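Local coordinates for protein Niban 2 (Homo sapiens, PDB 7CTP) that may help suppress apoptosis and promote melanoma cell invasion, as a PH-domain-bearing member of the Niban family, at residues F40-R44 against M308-I312; L57-K61 against D441-T446; V360-F365 against V475-D480. One frame throughout, in Å; residues are numbered along the deposited sequence.

Contact 1: residues F40-R44 against M308-I312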
ATOM      1  N   PHE A  40       2.331  14.290  18.360  1.00 22.78           N
ATOM      2  CA  PHE A  40       3.237  15.422  18.540  1.00 24.17           C
ATOM      3  C   PHE A  40       3.847  15.866  17.213  1.00 28.68           C
ATOM      4  O   PHE A  40       3.926  17.068  16.925  1.00 24.83           O
ATOM      5  CB  PHE A  40       4.343  15.072  19.531  1.00 23.52           C
ATOM      6  CG  PHE A  40       5.393  16.134  19.628  1.00 25.37           C
ATOM      7  CD1 PHE A  40       5.167  17.274  20.378  1.00 28.29           C
ATOM      8  CD2 PHE A  40       6.587  16.015  18.930  1.00 34.48           C
ATOM      9  CE1 PHE A  40       6.124  18.269  20.454  1.00 34.47           C
ATOM     10  CE2 PHE A  40       7.548  17.012  19.004  1.00 36.82           C
ATOM     11  CZ  PHE A  40       7.313  18.136  19.774  1.00 28.83           C
ATOM     12  N   ASN A  41       4.309  14.913  16.396  1.00 26.45           N
ATOM     13  CA  ASN A  41       4.960  15.293  15.139  1.00 28.27           C
ATOM     14  C   ASN A  41       3.990  16.006  14.206  1.00 29.79           C
ATOM     15  O   ASN A  41       4.358  16.978  13.530  1.00 28.71           O
ATOM     16  CB  ASN A  41       5.553  14.065  14.447  1.00 26.98           C
ATOM     17  CG  ASN A  41       6.745  13.490  15.193  1.00 27.51           C
ATOM     18  OD1 ASN A  41       7.456  14.204  15.902  1.00 33.06           O
ATOM     19  ND2 ASN A  41       6.974  12.192  15.021  1.00 32.25           N
ATOM     20  N   SER A  42       2.745  15.535  14.152  1.00 24.91           N
ATOM     21  CA  SER A  42       1.756  16.154  13.280  1.00 27.77           C
ATOM     22  C   SER A  42       1.410  17.543  13.790  1.00 31.22           C
ATOM     23  O   SER A  42       1.349  18.507  13.014  1.00 29.82           O
ATOM     24  CB  SER A  42       0.505  15.280  13.185  1.00 28.96           C
ATOM     25  OG  SER A  42      -0.519  15.916  12.422  1.00 30.69           O
ATOM     26  N   MET A  43       1.209  17.671  15.102  1.00 26.29           N
ATOM     27  CA  MET A  43       0.881  18.981  15.653  1.00 26.13           C
ATOM     28  C   MET A  43       2.041  19.950  15.510  1.00 27.61           C
ATOM     29  O   MET A  43       1.826  21.146  15.278  1.00 32.67           O
ATOM     30  CB  MET A  43       0.466  18.855  17.112  1.00 23.22           C
ATOM     31  CG  MET A  43      -0.879  18.209  17.262  1.00 28.34           C
ATOM     32  SD  MET A  43      -1.395  18.224  18.976  1.00 27.70           S
ATOM     33  CE  MET A  43      -1.691  19.988  19.226  1.00 29.93           C
ATOM     34  N   ARG A  44       3.276  19.463  15.633  1.00 25.05           N
ATOM     35  CA  ARG A  44       4.409  20.364  15.462  1.00 32.04           C
ATOM     36  C   ARG A  44       4.446  20.913  14.042  1.00 37.39           C
ATOM     37  O   ARG A  44       4.691  22.110  13.837  1.00 30.64           O
ATOM     38  CB  ARG A  44       5.718  19.667  15.813  1.00 29.05           C
ATOM     39  CG  ARG A  44       6.904  20.625  15.870  1.00 31.37           C
ATOM     40  CD  ARG A  44       8.176  19.897  16.234  1.00 36.71           C
ATOM     41  NE  ARG A  44       9.341  20.775  16.188  1.00 40.37           N
ATOM     42  CZ  ARG A  44      10.591  20.351  16.338  1.00 45.45           C
ATOM     43  NH1 ARG A  44      10.832  19.063  16.539  1.00 42.05           N
ATOM     44  NH2 ARG A  44      11.600  21.213  16.288  1.00 40.91           N
ATOM     45  N   MET A 308       4.774  22.690  23.926  1.00 27.71           N
ATOM     46  CA  MET A 308       5.496  22.479  22.676  1.00 27.23           C
ATOM     47  C   MET A 308       6.984  22.807  22.762  1.00 38.25           C
ATOM     48  O   MET A 308       7.838  21.969  22.452  1.00 26.56           O
ATOM     49  CB  MET A 308       4.831  23.315  21.578  1.00 33.10           C
ATOM     50  CG  MET A 308       5.547  23.278  20.244  1.00 35.54           C
ATOM     51  SD  MET A 308       5.514  21.636  19.499  1.00 39.11           S
ATOM     52  CE  MET A 308       3.780  21.509  19.044  1.00 33.09           C
ATOM     53  N   ASP A 309       7.316  24.026  23.191  1.00 34.40           N
ATOM     54  CA  ASP A 309       8.715  24.444  23.191  1.00 36.36           C
ATOM     55  C   ASP A 309       9.551  23.623  24.167  1.00 27.97           C
ATOM     56  O   ASP A 309      10.722  23.332  23.898  1.00 34.48           O
ATOM     57  CB  ASP A 309       8.816  25.933  23.520  1.00 34.91           C
ATOM     58  CG  ASP A 309       8.241  26.808  22.430  1.00 42.88           C
ATOM     59  OD1 ASP A 309       8.057  26.309  21.299  1.00 51.32           O
ATOM     60  OD2 ASP A 309       7.981  27.998  22.704  1.00 53.59           O
ATOM     61  N   GLN A 310       8.970  23.240  25.302  1.00 26.55           N
ATOM     62  CA  GLN A 310       9.704  22.451  26.285  1.00 31.64           C
ATOM     63  C   GLN A 310       9.890  21.014  25.807  1.00 29.57           C
ATOM     64  O   GLN A 310      10.923  20.385  26.080  1.00 28.42           O
ATOM     65  CB  GLN A 310       8.977  22.490  27.628  1.00 25.84           C
ATOM     66  CG  GLN A 310       8.997  23.864  28.319  1.00 33.69           C
ATOM     67  CD  GLN A 310       8.370  24.978  27.480  1.00 52.85           C
ATOM     68  OE1 GLN A 310       7.211  24.890  27.055  1.00 46.16           O
ATOM     69  NE2 GLN A 310       9.144  26.034  27.225  1.00 61.06           N
ATOM     70  N   ILE A 311       8.892  20.471  25.103  1.00 28.38           N
ATOM     71  CA  ILE A 311       9.039  19.135  24.523  1.00 26.58           C
ATOM     72  C   ILE A 311      10.149  19.130  23.476  1.00 27.01           C
ATOM     73  O   ILE A 311      10.996  18.227  23.452  1.00 30.38           O
ATOM     74  CB  ILE A 311       7.699  18.650  23.936  1.00 27.43           C
ATOM     75  CG1 ILE A 311       6.642  18.541  25.042  1.00 26.68           C
ATOM     76  CG2 ILE A 311       7.876  17.286  23.253  1.00 25.60           C
ATOM     77  CD1 ILE A 311       5.249  18.218  24.530  1.00 25.49           C
ATOM     78  N   ILE A 312      10.187  20.155  22.620  1.00 27.49           N
ATOM     79  CA  ILE A 312      11.240  20.246  21.608  1.00 26.56           C
ATOM     80  C   ILE A 312      12.612  20.309  22.270  1.00 33.15           C
ATOM     81  O   ILE A 312      13.564  19.642  21.843  1.00 29.33           O
ATOM     82  CB  ILE A 312      11.001  21.462  20.696  1.00 30.57           C
ATOM     83  CG1 ILE A 312       9.714  21.286  19.882  1.00 28.86           C
ATOM     84  CG2 ILE A 312      12.201  21.676  19.768  1.00 32.55           C
ATOM     85  CD1 ILE A 312       9.261  22.563  19.200  1.00 34.88           C
TER

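Contact 2: residues L57-K61 against D441-T446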
ATOM      1  N   LEU A  57      -2.209  21.575  -8.448  1.00 29.67           N
ATOM      2  CA  LEU A  57      -3.467  21.000  -8.897  1.00 30.23           C
ATOM      3  C   LEU A  57      -4.474  21.010  -7.756  1.00 31.41           C
ATOM      4  O   LEU A  57      -4.111  21.012  -6.574  1.00 34.30           O
ATOM      5  CB  LEU A  57      -3.265  19.567  -9.406  1.00 28.81           C
ATOM      6  CG  LEU A  57      -2.492  19.388 -10.717  1.00 37.28           C
ATOM      7  CD1 LEU A  57      -2.185  17.916 -10.988  1.00 30.59           C
ATOM      8  CD2 LEU A  57      -3.287  19.972 -11.870  1.00 28.91           C
ATOM      9  N   LEU A  58      -5.748  21.043  -8.119  1.00 32.45           N
ATOM     10  CA  LEU A  58      -6.808  20.883  -7.141  1.00 40.07           C
ATOM     11  C   LEU A  58      -7.030  19.400  -6.875  1.00 44.36           C
ATOM     12  O   LEU A  58      -6.719  18.549  -7.713  1.00 31.21           O
ATOM     13  CB  LEU A  58      -8.100  21.524  -7.637  1.00 32.42           C
ATOM     14  CG  LEU A  58      -7.978  22.993  -8.031  1.00 39.96           C
ATOM     15  CD1 LEU A  58      -9.324  23.516  -8.471  1.00 40.09           C
ATOM     16  CD2 LEU A  58      -7.425  23.808  -6.870  1.00 42.02           C
ATOM     17  N   TRP A  59      -7.558  19.097  -5.695  1.00 34.96           N
ATOM     18  CA  TRP A  59      -7.875  17.733  -5.295  1.00 35.15           C
ATOM     19  C   TRP A  59      -9.387  17.599  -5.139  1.00 42.55           C
ATOM     20  O   TRP A  59     -10.032  18.458  -4.529  1.00 35.99           O
ATOM     21  CB  TRP A  59      -7.169  17.355  -3.986  1.00 38.12           C
ATOM     22  CG  TRP A  59      -5.654  17.495  -4.002  1.00 51.59           C
ATOM     23  CD1 TRP A  59      -4.858  17.762  -5.085  1.00 52.36           C
ATOM     24  CD2 TRP A  59      -4.765  17.361  -2.879  1.00 68.89           C
ATOM     25  NE1 TRP A  59      -3.535  17.806  -4.704  1.00 57.24           N
ATOM     26  CE2 TRP A  59      -3.451  17.562  -3.356  1.00 66.92           C
ATOM     27  CE3 TRP A  59      -4.954  17.092  -1.517  1.00 70.43           C
ATOM     28  CZ2 TRP A  59      -2.332  17.504  -2.520  1.00 57.91           C
ATOM     29  CZ3 TRP A  59      -3.839  17.036  -0.689  1.00 67.68           C
ATOM     30  CH2 TRP A  59      -2.546  17.240  -1.194  1.00 65.53           C
ATOM     31  N   ARG A  60      -9.939  16.533  -5.709  1.00 31.63           N
ATOM     32  CA  ARG A  60     -11.365  16.252  -5.621  1.00 36.82           C
ATOM     33  C   ARG A  60     -11.782  16.108  -4.162  1.00 36.41           C
ATOM     34  O   ARG A  60     -11.103  15.444  -3.375  1.00 36.75           O
ATOM     35  CB  ARG A  60     -11.654  14.979  -6.415  1.00 44.19           C
ATOM     36  CG  ARG A  60     -13.083  14.570  -6.534  1.00 39.58           C
ATOM     37  CD  ARG A  60     -13.153  13.184  -7.172  1.00 37.69           C
ATOM     38  NE  ARG A  60     -12.493  13.159  -8.480  1.00 34.15           N
ATOM     39  CZ  ARG A  60     -12.998  13.709  -9.580  1.00 37.48           C
ATOM     40  NH1 ARG A  60     -14.182  14.311  -9.543  1.00 29.05           N
ATOM     41  NH2 ARG A  60     -12.325  13.651 -10.727  1.00 35.89           N
ATOM     42  N   LYS A  61     -12.886  16.757  -3.789  1.00 43.34           N
ATOM     43  CA  LYS A  61     -13.303  16.805  -2.390  1.00 39.95           C
ATOM     44  C   LYS A  61     -14.410  15.813  -2.055  1.00 41.12           C
ATOM     45  O   LYS A  61     -14.502  15.367  -0.906  1.00 45.46           O
ATOM     46  CB  LYS A  61     -13.747  18.230  -2.034  1.00 44.45           C
ATOM     47  CG  LYS A  61     -12.638  19.272  -2.237  1.00 47.27           C
ATOM     48  CD  LYS A  61     -12.963  20.608  -1.581  1.00 60.20           C
ATOM     49  CE  LYS A  61     -11.705  21.311  -1.080  1.00 62.06           C
ATOM     50  NZ  LYS A  61     -10.456  20.666  -1.566  1.00 68.98           N
ATOM     51  N   ASP A 441      -6.180  11.844 -11.333  1.00 26.27           N
ATOM     52  CA  ASP A 441      -7.457  12.332 -10.821  1.00 27.65           C
ATOM     53  C   ASP A 441      -7.390  13.824 -10.539  1.00 24.95           C
ATOM     54  O   ASP A 441      -8.342  14.561 -10.826  1.00 27.51           O
ATOM     55  CB  ASP A 441      -7.859  11.572  -9.558  1.00 28.53           C
ATOM     56  CG  ASP A 441      -9.325  11.789  -9.185  1.00 26.76           C
ATOM     57  OD1 ASP A 441     -10.203  11.628 -10.062  1.00 29.91           O
ATOM     58  OD2 ASP A 441      -9.598  12.099  -8.000  1.00 33.65           O
ATOM     59  N   ASN A 442      -6.273  14.290  -9.986  1.00 25.47           N
ATOM     60  CA  ASN A 442      -6.138  15.722  -9.734  1.00 28.71           C
ATOM     61  C   ASN A 442      -6.150  16.509 -11.040  1.00 33.09           C
ATOM     62  O   ASN A 442      -6.721  17.603 -11.108  1.00 29.55           O
ATOM     63  CB  ASN A 442      -4.862  16.012  -8.949  1.00 27.02           C
ATOM     64  CG  ASN A 442      -4.885  15.414  -7.544  1.00 28.22           C
ATOM     65  OD1 ASN A 442      -5.919  14.921  -7.079  1.00 32.02           O
ATOM     66  ND2 ASN A 442      -3.745  15.455  -6.868  1.00 34.96           N
ATOM     67  N   ALA A 443      -5.538  15.963 -12.091  1.00 30.24           N
ATOM     68  CA  ALA A 443      -5.488  16.678 -13.366  1.00 27.85           C
ATOM     69  C   ALA A 443      -6.880  16.828 -13.965  1.00 30.94           C
ATOM     70  O   ALA A 443      -7.254  17.916 -14.431  1.00 30.53           O
ATOM     71  CB  ALA A 443      -4.543  15.969 -14.341  1.00 26.38           C
ATOM     72  N   VAL A 444      -7.669  15.752 -13.967  1.00 26.92           N
ATOM     73  CA  VAL A 444      -8.996  15.845 -14.571  1.00 23.84           C
ATOM     74  C   VAL A 444      -9.938  16.652 -13.686  1.00 31.66           C
ATOM     75  O   VAL A 444     -10.780  17.400 -14.191  1.00 31.99           O
ATOM     76  CB  VAL A 444      -9.559  14.448 -14.894  1.00 28.23           C
ATOM     77  CG1 VAL A 444      -8.653  13.746 -15.905  1.00 31.24           C
ATOM     78  CG2 VAL A 444      -9.735  13.633 -13.635  1.00 34.75           C
ATOM     79  N   TYR A 445      -9.806  16.537 -12.358  1.00 27.70           N
ATOM     80  CA  TYR A 445     -10.632  17.365 -11.477  1.00 28.51           C
ATOM     81  C   TYR A 445     -10.321  18.842 -11.680  1.00 36.07           C
ATOM     82  O   TYR A 445     -11.230  19.677 -11.788  1.00 34.76           O
ATOM     83  CB  TYR A 445     -10.417  16.979 -10.013  1.00 27.22           C
ATOM     84  CG  TYR A 445     -11.192  17.867  -9.054  1.00 29.37           C
ATOM     85  CD1 TYR A 445     -12.575  17.769  -8.952  1.00 37.39           C
ATOM     86  CD2 TYR A 445     -10.542  18.811  -8.270  1.00 32.62           C
ATOM     87  CE1 TYR A 445     -13.289  18.577  -8.090  1.00 34.08           C
ATOM     88  CE2 TYR A 445     -11.251  19.628  -7.402  1.00 31.78           C
ATOM     89  CZ  TYR A 445     -12.622  19.503  -7.318  1.00 40.23           C
ATOM     90  OH  TYR A 445     -13.341  20.310  -6.454  1.00 37.73           O
ATOM     91  N   THR A 446      -9.030  19.180 -11.717  1.00 31.73           N
ATOM     92  CA  THR A 446      -8.625  20.560 -11.963  1.00 32.02           C
ATOM     93  C   THR A 446      -9.129  21.045 -13.316  1.00 40.26           C
ATOM     94  O   THR A 446      -9.662  22.158 -13.431  1.00 32.26           O
ATOM     95  CB  THR A 446      -7.104  20.679 -11.887  1.00 31.15           C
ATOM     96  OG1 THR A 446      -6.652  20.254 -10.594  1.00 27.79           O
ATOM     97  CG2 THR A 446      -6.678  22.120 -12.122  1.00 32.31           C
TER
HETATM   98  O   HOH W   1      -8.366  14.560  -7.008  1.00 37.12           O
HETATM   99  O   HOH W   2     -13.315  15.657 -13.071  1.00 39.51           O
HETATM  100  O   HOH W   3     -15.132  18.045  -5.219  1.00 44.09           O

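Contact 3: residues V360-F365 against V475-D480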
ATOM      1  N   VAL A 360       1.130   9.344 -17.804  1.00 25.53           N
ATOM      2  CA  VAL A 360      -0.105   9.936 -17.291  1.00 22.06           C
ATOM      3  C   VAL A 360      -0.390  11.258 -17.998  1.00 22.29           C
ATOM      4  O   VAL A 360      -1.518  11.527 -18.427  1.00 26.23           O
ATOM      5  CB  VAL A 360      -0.013  10.132 -15.769  1.00 30.24           C
ATOM      6  CG1 VAL A 360      -1.172  11.019 -15.283  1.00 28.08           C
ATOM      7  CG2 VAL A 360      -0.022   8.773 -15.073  1.00 26.13           C
ATOM      8  N   ARG A 361       0.638  12.095 -18.129  1.00 23.94           N
ATOM      9  CA  ARG A 361       0.503  13.372 -18.821  1.00 26.63           C
ATOM     10  C   ARG A 361       0.042  13.166 -20.259  1.00 31.51           C
ATOM     11  O   ARG A 361      -0.871  13.849 -20.739  1.00 28.78           O
ATOM     12  CB  ARG A 361       1.840  14.112 -18.776  1.00 28.15           C
ATOM     13  CG  ARG A 361       1.803  15.600 -19.164  1.00 37.22           C
ATOM     14  CD  ARG A 361       3.216  16.085 -19.469  1.00 31.40           C
ATOM     15  NE  ARG A 361       3.354  17.539 -19.427  1.00 35.46           N
ATOM     16  CZ  ARG A 361       3.146  18.341 -20.467  1.00 40.56           C
ATOM     17  NH1 ARG A 361       2.776  17.829 -21.632  1.00 35.64           N
ATOM     18  NH2 ARG A 361       3.310  19.653 -20.342  1.00 35.24           N
ATOM     19  N   ASP A 362       0.652  12.206 -20.954  1.00 29.42           N
ATOM     20  CA  ASP A 362       0.307  11.972 -22.352  1.00 32.88           C
ATOM     21  C   ASP A 362      -1.116  11.451 -22.490  1.00 32.70           C
ATOM     22  O   ASP A 362      -1.841  11.844 -23.411  1.00 28.50           O
ATOM     23  CB  ASP A 362       1.309  11.001 -22.978  1.00 29.61           C
ATOM     24  CG  ASP A 362       2.712  11.573 -23.045  1.00 32.18           C
ATOM     25  OD1 ASP A 362       2.879  12.786 -22.772  1.00 37.85           O
ATOM     26  OD2 ASP A 362       3.653  10.815 -23.370  1.00 34.00           O
ATOM     27  N   VAL A 363      -1.538  10.566 -21.582  1.00 27.50           N
ATOM     28  CA  VAL A 363      -2.900  10.048 -21.640  1.00 24.18           C
ATOM     29  C   VAL A 363      -3.901  11.159 -21.351  1.00 30.59           C
ATOM     30  O   VAL A 363      -4.956  11.253 -21.991  1.00 28.52           O
ATOM     31  CB  VAL A 363      -3.059   8.867 -20.663  1.00 25.08           C
ATOM     32  CG1 VAL A 363      -4.530   8.533 -20.462  1.00 29.20           C
ATOM     33  CG2 VAL A 363      -2.317   7.634 -21.197  1.00 24.63           C
ATOM     34  N   PHE A 364      -3.580  12.016 -20.379  1.00 28.17           N
ATOM     35  CA  PHE A 364      -4.442  13.148 -20.051  1.00 26.89           C
ATOM     36  C   PHE A 364      -4.584  14.078 -21.249  1.00 27.35           C
ATOM     37  O   PHE A 364      -5.696  14.464 -21.627  1.00 26.41           O
ATOM     38  CB  PHE A 364      -3.855  13.895 -18.856  1.00 26.30           C
ATOM     39  CG  PHE A 364      -4.541  15.194 -18.549  1.00 29.42           C
ATOM     40  CD1 PHE A 364      -5.864  15.216 -18.136  1.00 29.46           C
ATOM     41  CD2 PHE A 364      -3.856  16.391 -18.669  1.00 33.27           C
ATOM     42  CE1 PHE A 364      -6.497  16.414 -17.851  1.00 29.14           C
ATOM     43  CE2 PHE A 364      -4.481  17.593 -18.385  1.00 29.04           C
ATOM     44  CZ  PHE A 364      -5.799  17.604 -17.977  1.00 30.40           C
ATOM     45  N   PHE A 365      -3.454  14.425 -21.862  1.00 29.51           N
ATOM     46  CA  PHE A 365      -3.436  15.311 -23.025  1.00 30.56           C
ATOM     47  C   PHE A 365      -4.271  14.747 -24.169  1.00 31.70           C
ATOM     48  O   PHE A 365      -5.030  15.482 -24.816  1.00 29.02           O
ATOM     49  CB  PHE A 365      -1.988  15.522 -23.458  1.00 31.07           C
ATOM     50  CG  PHE A 365      -1.799  16.569 -24.514  1.00 32.63           C
ATOM     51  CD1 PHE A 365      -1.553  17.883 -24.160  1.00 41.74           C
ATOM     52  CD2 PHE A 365      -1.826  16.236 -25.858  1.00 32.73           C
ATOM     53  CE1 PHE A 365      -1.361  18.857 -25.122  1.00 43.15           C
ATOM     54  CE2 PHE A 365      -1.631  17.213 -26.823  1.00 38.27           C
ATOM     55  CZ  PHE A 365      -1.402  18.518 -26.453  1.00 34.65           C
ATOM     56  N   VAL A 475      -3.491  23.565 -16.957  1.00 33.67           N
ATOM     57  CA  VAL A 475      -3.476  22.372 -16.115  1.00 35.61           C
ATOM     58  C   VAL A 475      -2.178  21.598 -16.317  1.00 30.87           C
ATOM     59  O   VAL A 475      -1.616  21.039 -15.368  1.00 30.23           O
ATOM     60  CB  VAL A 475      -4.725  21.513 -16.394  1.00 30.76           C
ATOM     61  CG1 VAL A 475      -4.681  20.198 -15.610  1.00 28.15           C
ATOM     62  CG2 VAL A 475      -5.977  22.297 -16.037  1.00 33.87           C
ATOM     63  N   LEU A 476      -1.668  21.577 -17.549  1.00 27.36           N
ATOM     64  CA  LEU A 476      -0.402  20.901 -17.814  1.00 29.39           C
ATOM     65  C   LEU A 476       0.752  21.532 -17.037  1.00 32.15           C
ATOM     66  O   LEU A 476       1.645  20.821 -16.555  1.00 32.32           O
ATOM     67  CB  LEU A 476      -0.108  20.907 -19.316  1.00 32.03           C
ATOM     68  CG  LEU A 476      -0.984  20.020 -20.202  1.00 29.03           C
ATOM     69  CD1 LEU A 476      -0.691  20.300 -21.679  1.00 31.78           C
ATOM     70  CD2 LEU A 476      -0.801  18.527 -19.879  1.00 33.17           C
ATOM     71  N   LYS A 477       0.766  22.863 -16.903  1.00 30.77           N
ATOM     72  CA  LYS A 477       1.842  23.486 -16.128  1.00 31.65           C
ATOM     73  C   LYS A 477       1.704  23.166 -14.644  1.00 26.72           C
ATOM     74  O   LYS A 477       2.705  22.897 -13.968  1.00 29.85           O
ATOM     75  CB  LYS A 477       1.889  25.003 -16.362  1.00 35.53           C
ATOM     76  CG  LYS A 477       2.089  25.366 -17.828  1.00 49.65           C
ATOM     77  CD  LYS A 477       2.907  26.625 -18.087  1.00 63.75           C
ATOM     78  CE  LYS A 477       3.018  26.897 -19.596  1.00 64.35           C
ATOM     79  NZ  LYS A 477       1.747  27.398 -20.217  1.00 54.39           N
ATOM     80  N   LYS A 478       0.471  23.157 -14.124  1.00 27.59           N
ATOM     81  CA  LYS A 478       0.271  22.718 -12.744  1.00 28.61           C
ATOM     82  C   LYS A 478       0.667  21.255 -12.584  1.00 30.05           C
ATOM     83  O   LYS A 478       1.283  20.877 -11.579  1.00 26.09           O
ATOM     84  CB  LYS A 478      -1.181  22.930 -12.314  1.00 28.14           C
ATOM     85  CG  LYS A 478      -1.646  24.395 -12.351  1.00 32.10           C
ATOM     86  CD  LYS A 478      -3.142  24.499 -12.078  1.00 35.24           C
ATOM     87  CE  LYS A 478      -3.646  25.933 -12.251  1.00 41.82           C
ATOM     88  NZ  LYS A 478      -3.108  26.847 -11.206  1.00 43.77           N
ATOM     89  N   TYR A 479       0.330  20.420 -13.571  1.00 25.70           N
ATOM     90  CA  TYR A 479       0.697  19.009 -13.501  1.00 31.40           C
ATOM     91  C   TYR A 479       2.210  18.833 -13.432  1.00 30.60           C
ATOM     92  O   TYR A 479       2.720  18.041 -12.627  1.00 27.39           O
ATOM     93  CB  TYR A 479       0.134  18.247 -14.701  1.00 27.93           C
ATOM     94  CG  TYR A 479       0.519  16.784 -14.675  1.00 24.18           C
ATOM     95  CD1 TYR A 479       1.716  16.338 -15.234  1.00 26.55           C
ATOM     96  CD2 TYR A 479      -0.299  15.850 -14.047  1.00 35.06           C
ATOM     97  CE1 TYR A 479       2.072  14.993 -15.180  1.00 26.08           C
ATOM     98  CE2 TYR A 479       0.048  14.512 -13.993  1.00 34.98           C
ATOM     99  CZ  TYR A 479       1.232  14.094 -14.558  1.00 29.99           C
ATOM    100  OH  TYR A 479       1.561  12.760 -14.490  1.00 32.58           O
ATOM    101  N   ASP A 480       2.946  19.540 -14.295  1.00 26.48           N
ATOM    102  CA  ASP A 480       4.393  19.358 -14.355  1.00 28.93           C
ATOM    103  C   ASP A 480       5.055  19.769 -13.047  1.00 36.88           C
ATOM    104  O   ASP A 480       6.022  19.135 -12.601  1.00 30.78           O
ATOM    105  CB  ASP A 480       4.978  20.151 -15.523  1.00 34.25           C
ATOM    106  CG  ASP A 480       4.584  19.584 -16.863  1.00 35.55           C
ATOM    107  OD1 ASP A 480       4.220  18.388 -16.917  1.00 32.36           O
ATOM    108  OD2 ASP A 480       4.632  20.339 -17.863  1.00 33.91           O
TER

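Contact 1: residues F40-R44 against M308-I312
F40 reaches from helix 10-48 to helix 260-337 and meets I311 in a CH-pi contact. Methyl CG2 of I311 lies over one ring face, 3.9 Å from the centroid of the F40 ring and 29° off its normal, shifted to the outer rim, where I311 CG2 comes within 3.4 Å of F40 CE1. The phenyl gets there because CG lies opposite the main-chain nitrogen (chi1 173°), which carries the ring out from its own helix. I312 comes from another quarter: its CG1 is near the ring plane, at the edge, 4.0 Å from F40 CZ.

The second kind of contact is Met-aromatic. M308 SD approaches the ring obliquely, 3.6 Å from F40 CE1. Beyond the sulfur the bent methionine chain turns on to the backbone of the other helix, where M308 CE rests 3.8 Å from R44 CA.

The third pairs a charged plane with a hydrocarbon. R44 is stretched out from CG to NE, passes M308 at about a right angle and lays one guanidinium face on I312. CG1 of I312 stands over the centre of that plane, while I312 CD1 lies 3.5 Å from R44 NE and I312 CG2 is 3.6 Å from R44 NH2. E48 is a long, weak ionic partner of R44 NE.

Around this pair the axes of the two short helical segments stay 11.9 Å apart at -121°, a wide gap bridged by long side chains. F40 and M43 also lean on I304 one turn earlier in helix 260-337, and I311 is covered by F526, F529 and I530 from the loop leading to helix 532-555.

Contact 2: residues L57-K61 against D441-T446
Y445 offers one ring face to the backbone of R60: CA of R60 stands 3.6 Å from the centroid of the Y445 ring, only 3° off the normal, a nearly vertical CH-pi contact. At the ring edge L58 CB lies 3.7 Å from Y445 CE2. The guanidinium of R60 has Y445 CD1 over one face, offset toward the rim, but the two planes are 68° apart, so this is no stack. D441 and V444 CG2 sit at the guanidinium edge. The planes of the W59 indole and the N442 amide are nearly parallel although the side chains cross obliquely, with N442 ND2 3.1 Å from W59 CD1; the indole and amide nitrogens are both donors and do not bond.

R60 grips D441 side-on, in its own plane. NE gives to D441 OD2 at 3.1 Å and, more bent, to D441 OD1, which also accepts from R60 NH2 at 3.0 Å, from above the carboxylate plane. The bend at chi3 (-57°) turns the guanidinium back to the helix. With an alanine in place of the arginine, the buried D441 carboxylate would probably lose its ionic mate and the rim of Y445 near CD1 its guanidinium neighbour.

In the fold this is an irregular connector, running from helix 10-48 to strand 70-77, the first strand of the PH-domain sheet, laid against helix 422-455. A hydroxyl relay pins it: L58 N gives to T446 OG1 at 2.8 Å, and T446 OG1 gives to N442 O at 2.7 Å, on the opposite face of that carbonyl from T446 N.

One water accepts from the backbone N of R60 and donates to D441 OD2; another joins K61 N to Y445 OH. L57 closes the far end, its CD1 3.9 Å from N442 CB, and its backbone N bonds to D482.

Contact 3: residues V360-F365 against V475-D480
R361 NE donates to D480 OD1 at 2.8 Å, and at 169° the bond is almost straight. Beside it R361 NH2 reaches D480 OD2 at 2.9 Å, making a side-on, two-nitrogen salt bridge in which each carboxylate oxygen uses its syn lone pair. The guanidinium and carboxylate planes differ by just 12°, so the paired groups lie almost in one plane. R361 is extended from CG to NE, and that length brings the charge across to D480. L476 lies against the bridge: its CD2 stands over the centre of one guanidinium face, and its CB also touches NH2.

Helices 342-378 and 464-511 pack here as an antiparallel pair within the helical part of the chain, their short segments at 167° with axes 11.5 Å apart. Helix 422-455 covers the buried flank, M440 lying on both V360 and F364.

Inward of the salt bridge, Y479 crosses V360 at about a right angle, its OH 3.3 Å from V360 CB. The V360 contact is plain packing; the hydroxyl's hydrogen bond is with F357 O. R361 CB meets the same ring obliquely, 3.7 Å from Y479 CE1.

L476 sends one methyl to each of two neighbouring phenylalanines, both approached at the ring edge: L476 CD2 lies 3.9 Å from F364 CD2, and L476 CD1 is 3.6 Å from F365 CD1. Farther in, V475 CG1 comes obliquely to F364 CZ at 3.7 Å.

How the contacts relate
From the N terminus, helix 10-48 supplies 40-44, and the connector carrying 57-61 follows a few residues after that helix. The chain then builds the PH-domain sheet and several helices before 308-312, on helix 260-337, closes contact 1. Helix 342-378 comes next and opens contact 3 at 360-365. Contact 2 closes at 441-446, between the two halves of contact 3, which itself closes at 475-480. Contact 2 thus crosses both others, while contacts 1 and 3 follow in series. Contacts 2 and 3 touch, with F364 and V475 packed on A443, so the connector and three helices share one core. Contact 1 stands apart, its centre about 32 Å from that of contact 2.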